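Local coordinates for putative branched-chain amino acid transport system substrate-binding protein (Rhodopseudomonas palustris, PDB 3TX6) that probably binds aromatic acids derived from lignin in the periplasm, as the solute-binding component of an ABC transporter, at residues L126-I135 / K216-G224. Sequence-based numbering, arbitrary orientation. Where two conformers were deposited one is given.
Sequences LYEHMKKNNI and KGLIYQTHG. With ENO (3-(4-hydroxy-phenyl)pyruvic acid), chain D.
The last turn of helix 119-130, residues 126-130, runs nearly antiparallel to strand 218-221, with the two axes 10.1 Å apart at an angle of 167°. The side chain of Tyr-220 points from the strand toward the helix. Its OH meets ND1 of His-129 in a short hydrogen bond of 2.6 Å, at the edge of the imidazole; either group could be the donor. The two rings touch rim to rim, their planes at 63°. His-129 reaches this position with CG anti to its backbone N (chi1 -174°). In the conformer given, selenomethionine Met-130 lies extended over one face of the phenol. Met-130 CG sits 3.6 Å from the centroid of the Tyr-220 ring in a CH-pi contact, and Met-130 CE follows the same face to within 3.5 Å of Tyr-220 CG. Leu-126 CD2 packs at the ring edge, 3.8 Å from Tyr-220 CD2. A leucine in place of Tyr-220 would probably leave His-129 ND1 without this partner and Met-130 without a flat surface to lie on. At the start of the strand, Leu-218 CD1 touches Ile-135 CD1 at 4.0 Å. Beyond the strand, C6, on the rim of the hydroxyphenyl ring of the bound 3-(4-hydroxy-phenyl)pyruvic acid, lies over the face of the His-223 imidazole. This is helix-on-sheet packing in an alpha/beta lobe of a periplasmic binding protein, where the loop after a central parallel strand leads into the ligand pocket.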
loop_
_atom_site.group_PDB
_atom_site.type_symbol
_atom_site.label_atom_id
_atom_site.label_comp_id
_atom_site.label_asym_id
_atom_site.label_seq_id
_atom_site.Cartn_x
_atom_site.Cartn_y
_atom_site.Cartn_z
ATOM N N LEU A 126 -12.217 -4.899 8.263
ATOM C CA LEU A 126 -13.477 -4.358 7.758
ATOM C C LEU A 126 -14.646 -5.285 8.027
ATOM O O LEU A 126 -15.710 -4.839 8.475
ATOM C CB LEU A 126 -13.388 -4.102 6.265
ATOM C CG LEU A 126 -12.347 -3.061 5.778
ATOM C CD1 LEU A 126 -12.294 -3.062 4.238
ATOM C CD2 LEU A 126 -12.662 -1.671 6.327
ATOM N N TYR A 127 -14.465 -6.571 7.752
ATOM C CA TYR A 127 -15.556 -7.535 7.954
ATOM C C TYR A 127 -15.894 -7.700 9.454
ATOM O O TYR A 127 -17.051 -7.914 9.804
ATOM C CB TYR A 127 -15.284 -8.906 7.321
ATOM C CG TYR A 127 -14.656 -8.872 5.930
ATOM C CD1 TYR A 127 -15.011 -7.901 5.019
ATOM C CD2 TYR A 127 -13.708 -9.820 5.533
ATOM C CE1 TYR A 127 -14.407 -7.827 3.782
ATOM C CE2 TYR A 127 -13.116 -9.762 4.279
ATOM C CZ TYR A 127 -13.462 -8.750 3.420
ATOM O OH TYR A 127 -12.896 -8.626 2.162
ATOM N N GLU A 128 -14.896 -7.644 10.314
ATOM C CA GLU A 128 -15.120 -7.714 11.758
ATOM C C GLU A 128 -16.055 -6.609 12.176
ATOM O O GLU A 128 -16.979 -6.835 12.943
ATOM C CB GLU A 128 -13.824 -7.639 12.575
ATOM C CG GLU A 128 -13.030 -8.947 12.580
ATOM C CD GLU A 128 -11.663 -8.848 13.267
ATOM O OE1 GLU A 128 -11.189 -7.711 13.518
ATOM O OE2 GLU A 128 -11.060 -9.923 13.559
ATOM N N HIS A 129 -15.768 -5.390 11.704
ATOM C CA HIS A 129 -16.631 -4.267 11.973
ATOM C C HIS A 129 -18.014 -4.456 11.442
ATOM O O HIS A 129 -18.996 -4.154 12.162
ATOM C CB HIS A 129 -16.021 -2.997 11.424
ATOM C CG HIS A 129 -16.785 -1.777 11.774
ATOM N ND1 HIS A 129 -17.816 -1.326 11.031
ATOM C CD2 HIS A 129 -16.648 -0.902 12.853
ATOM C CE1 HIS A 129 -18.322 -0.208 11.627
ATOM N NE2 HIS A 129 -17.576 0.061 12.712
HETATM N N MSE A 130 -18.135 -4.944 10.206
HETATM C CA MSE A 130 -19.450 -5.234 9.621
HETATM C C MSE A 130 -20.240 -6.104 10.588
HETATM O O MSE A 130 -21.365 -5.777 10.926
HETATM C CB MSE A 130 -19.303 -5.880 8.232
HETATM C CG MSE A 130 -18.738 -4.966 7.117
HETATM SE SE MSE A 130 -18.640 -6.032 5.450
HETATM C CE MSE A 130 -17.498 -4.725 4.469
ATOM N N LYS A 131 -19.640 -7.183 11.090
ATOM C CA LYS A 131 -20.358 -8.149 11.928
ATOM C C LYS A 131 -20.599 -7.705 13.382
ATOM O O LYS A 131 -21.185 -8.447 14.207
ATOM C CB LYS A 131 -19.680 -9.515 11.915
ATOM C CG LYS A 131 -19.554 -10.159 10.536
ATOM C CD LYS A 131 -20.851 -10.249 9.721
ATOM C CE LYS A 131 -21.964 -11.029 10.431
ATOM N NZ LYS A 131 -23.264 -10.972 9.697
ATOM N N LYS A 132 -20.141 -6.511 13.699
ATOM C CA LYS A 132 -20.462 -5.849 14.929
ATOM C C LYS A 132 -21.539 -4.776 14.689
ATOM O O LYS A 132 -22.079 -4.207 15.654
ATOM C CB LYS A 132 -19.181 -5.255 15.559
ATOM C CG LYS A 132 -18.309 -6.280 16.316
ATOM C CD LYS A 132 -18.303 -6.039 17.838
ATOM C CE LYS A 132 -19.003 -7.136 18.647
ATOM N NZ LYS A 132 -20.502 -7.112 18.748
ATOM N N ASN A 133 -21.898 -4.542 13.432
ATOM C CA ASN A 133 -22.784 -3.438 13.091
ATOM C C ASN A 133 -23.978 -3.879 12.259
ATOM O O ASN A 133 -24.503 -3.130 11.437
ATOM C CB ASN A 133 -21.995 -2.296 12.440
ATOM C CG ASN A 133 -21.131 -1.562 13.438
ATOM O OD1 ASN A 133 -19.962 -1.907 13.649
ATOM N ND2 ASN A 133 -21.723 -0.559 14.105
ATOM N N ASN A 134 -24.429 -5.099 12.536
ATOM C CA ASN A 134 -25.667 -5.621 11.966
ATOM C C ASN A 134 -25.631 -5.633 10.453
ATOM O O ASN A 134 -26.638 -5.362 9.809
ATOM C CB ASN A 134 -26.931 -4.892 12.520
ATOM C CG ASN A 134 -28.200 -5.686 12.260
ATOM O OD1 ASN A 134 -28.142 -6.926 12.141
ATOM N ND2 ASN A 134 -29.340 -4.997 12.130
ATOM N N ILE A 135 -24.457 -5.932 9.888
ATOM C CA ILE A 135 -24.380 -6.083 8.438
ATOM C C ILE A 135 -24.525 -7.557 8.096
ATOM O O ILE A 135 -23.681 -8.361 8.500
ATOM C CB ILE A 135 -23.058 -5.581 7.881
ATOM C CG1 ILE A 135 -22.814 -4.156 8.374
ATOM C CG2 ILE A 135 -23.042 -5.711 6.344
ATOM C CD1 ILE A 135 -23.854 -3.201 7.913
ATOM N N LYS A 216 -28.104 4.158 1.955
ATOM C CA LYS A 216 -28.081 4.473 3.391
ATOM C C LYS A 216 -27.245 3.562 4.236
ATOM O O LYS A 216 -27.007 3.837 5.429
ATOM C CB LYS A 216 -29.499 4.488 3.983
ATOM C CG LYS A 216 -30.240 5.813 3.852
ATOM C CD LYS A 216 -30.551 6.110 2.395
ATOM C CE LYS A 216 -31.920 6.750 2.186
ATOM N NZ LYS A 216 -32.406 6.484 0.815
ATOM N N GLY A 217 -26.786 2.470 3.633
ATOM C CA GLY A 217 -25.974 1.494 4.352
ATOM C C GLY A 217 -24.580 1.980 4.655
ATOM O O GLY A 217 -24.163 3.069 4.202
ATOM N N LEU A 218 -23.881 1.183 5.474
ATOM C CA LEU A 218 -22.487 1.444 5.758
ATOM C C LEU A 218 -21.639 1.258 4.488
ATOM O O LEU A 218 -21.861 0.326 3.713
ATOM C CB LEU A 218 -21.965 0.601 6.935
ATOM C CG LEU A 218 -22.543 0.871 8.345
ATOM C CD1 LEU A 218 -21.927 -0.042 9.410
ATOM C CD2 LEU A 218 -22.336 2.348 8.719
ATOM N N ILE A 219 -20.694 2.174 4.260
ATOM C CA ILE A 219 -19.705 2.002 3.148
ATOM C C ILE A 219 -18.298 1.824 3.692
ATOM O O ILE A 219 -17.870 2.518 4.689
ATOM C CB ILE A 219 -19.695 3.217 2.193
ATOM C CG1 ILE A 219 -21.078 3.432 1.582
ATOM C CG2 ILE A 219 -18.615 3.066 1.096
ATOM C CD1 ILE A 219 -21.222 4.765 0.815
ATOM N N TYR A 220 -17.617 0.838 3.094
ATOM C CA TYR A 220 -16.309 0.421 3.531
ATOM C C TYR A 220 -15.316 0.645 2.407
ATOM O O TYR A 220 -15.595 0.379 1.208
ATOM C CB TYR A 220 -16.338 -1.063 3.957
ATOM C CG TYR A 220 -17.113 -1.327 5.263
ATOM C CD1 TYR A 220 -18.528 -1.373 5.313
ATOM C CD2 TYR A 220 -16.438 -1.507 6.435
ATOM C CE1 TYR A 220 -19.197 -1.559 6.530
ATOM C CE2 TYR A 220 -17.113 -1.713 7.651
ATOM C CZ TYR A 220 -18.495 -1.736 7.696
ATOM O OH TYR A 220 -19.121 -1.967 8.931
ATOM N N GLN A 221 -14.157 1.154 2.806
ATOM C CA GLN A 221 -13.101 1.508 1.847
ATOM C C GLN A 221 -11.850 0.747 2.194
ATOM O O GLN A 221 -11.562 0.506 3.403
ATOM C CB GLN A 221 -12.789 3.020 1.807
ATOM C CG GLN A 221 -13.879 3.901 1.214
ATOM C CD GLN A 221 -13.915 3.904 -0.305
ATOM O OE1 GLN A 221 -12.954 3.463 -0.950
ATOM N NE2 GLN A 221 -14.984 4.448 -0.900
ATOM N N THR A 222 -11.082 0.425 1.136
ATOM C CA THR A 222 -9.783 -0.189 1.312
ATOM C C THR A 222 -8.679 0.801 1.646
ATOM O O THR A 222 -8.873 2.011 1.617
ATOM C CB THR A 222 -9.352 -0.942 0.038
ATOM O OG1 THR A 222 -8.955 -0.038 -1.015
ATOM C CG2 THR A 222 -10.456 -1.891 -0.477
ATOM N N HIS A 223 -7.502 0.253 1.948
ATOM C CA HIS A 223 -6.345 1.061 2.299
ATOM C C HIS A 223 -5.785 1.822 1.106
ATOM O O HIS A 223 -4.990 2.727 1.292
ATOM C CB HIS A 223 -5.276 0.280 3.064
ATOM C CG HIS A 223 -4.811 -1.015 2.402
ATOM N ND1 HIS A 223 -5.627 -1.848 1.711
ATOM C CD2 HIS A 223 -3.582 -1.672 2.511
ATOM C CE1 HIS A 223 -4.888 -2.949 1.339
ATOM N NE2 HIS A 223 -3.661 -2.822 1.830
ATOM N N GLY A 224 -6.237 1.482 -0.108
ATOM C CA GLY A 224 -5.961 2.283 -1.300
ATOM C C GLY A 224 -6.585 3.658 -1.279
ATOM O O GLY A 224 -6.208 4.507 -2.129
HETATM O O4 ENO D . -2.438 -1.307 -5.254
HETATM C C9 ENO D . -1.607 0.992 -2.876
HETATM C C8 ENO D . -1.056 0.950 -1.611
HETATM C C7 ENO D . -1.793 0.471 -0.517
HETATM C C6 ENO D . -3.050 -0.050 -0.751
HETATM C C5 ENO D . -3.626 0.002 -2.017
HETATM C C4 ENO D . -2.901 0.514 -3.107
HETATM O O3 ENO D . -1.179 0.429 0.729
HETATM C C3 ENO D . -3.531 0.640 -4.465
HETATM C C2 ENO D . -3.280 -0.418 -5.469
HETATM C C1 ENO D . -3.960 -0.295 -6.751
HETATM O O2 ENO D . -3.711 -1.153 -7.623
HETATM O O1 ENO D . -4.780 0.647 -6.965
#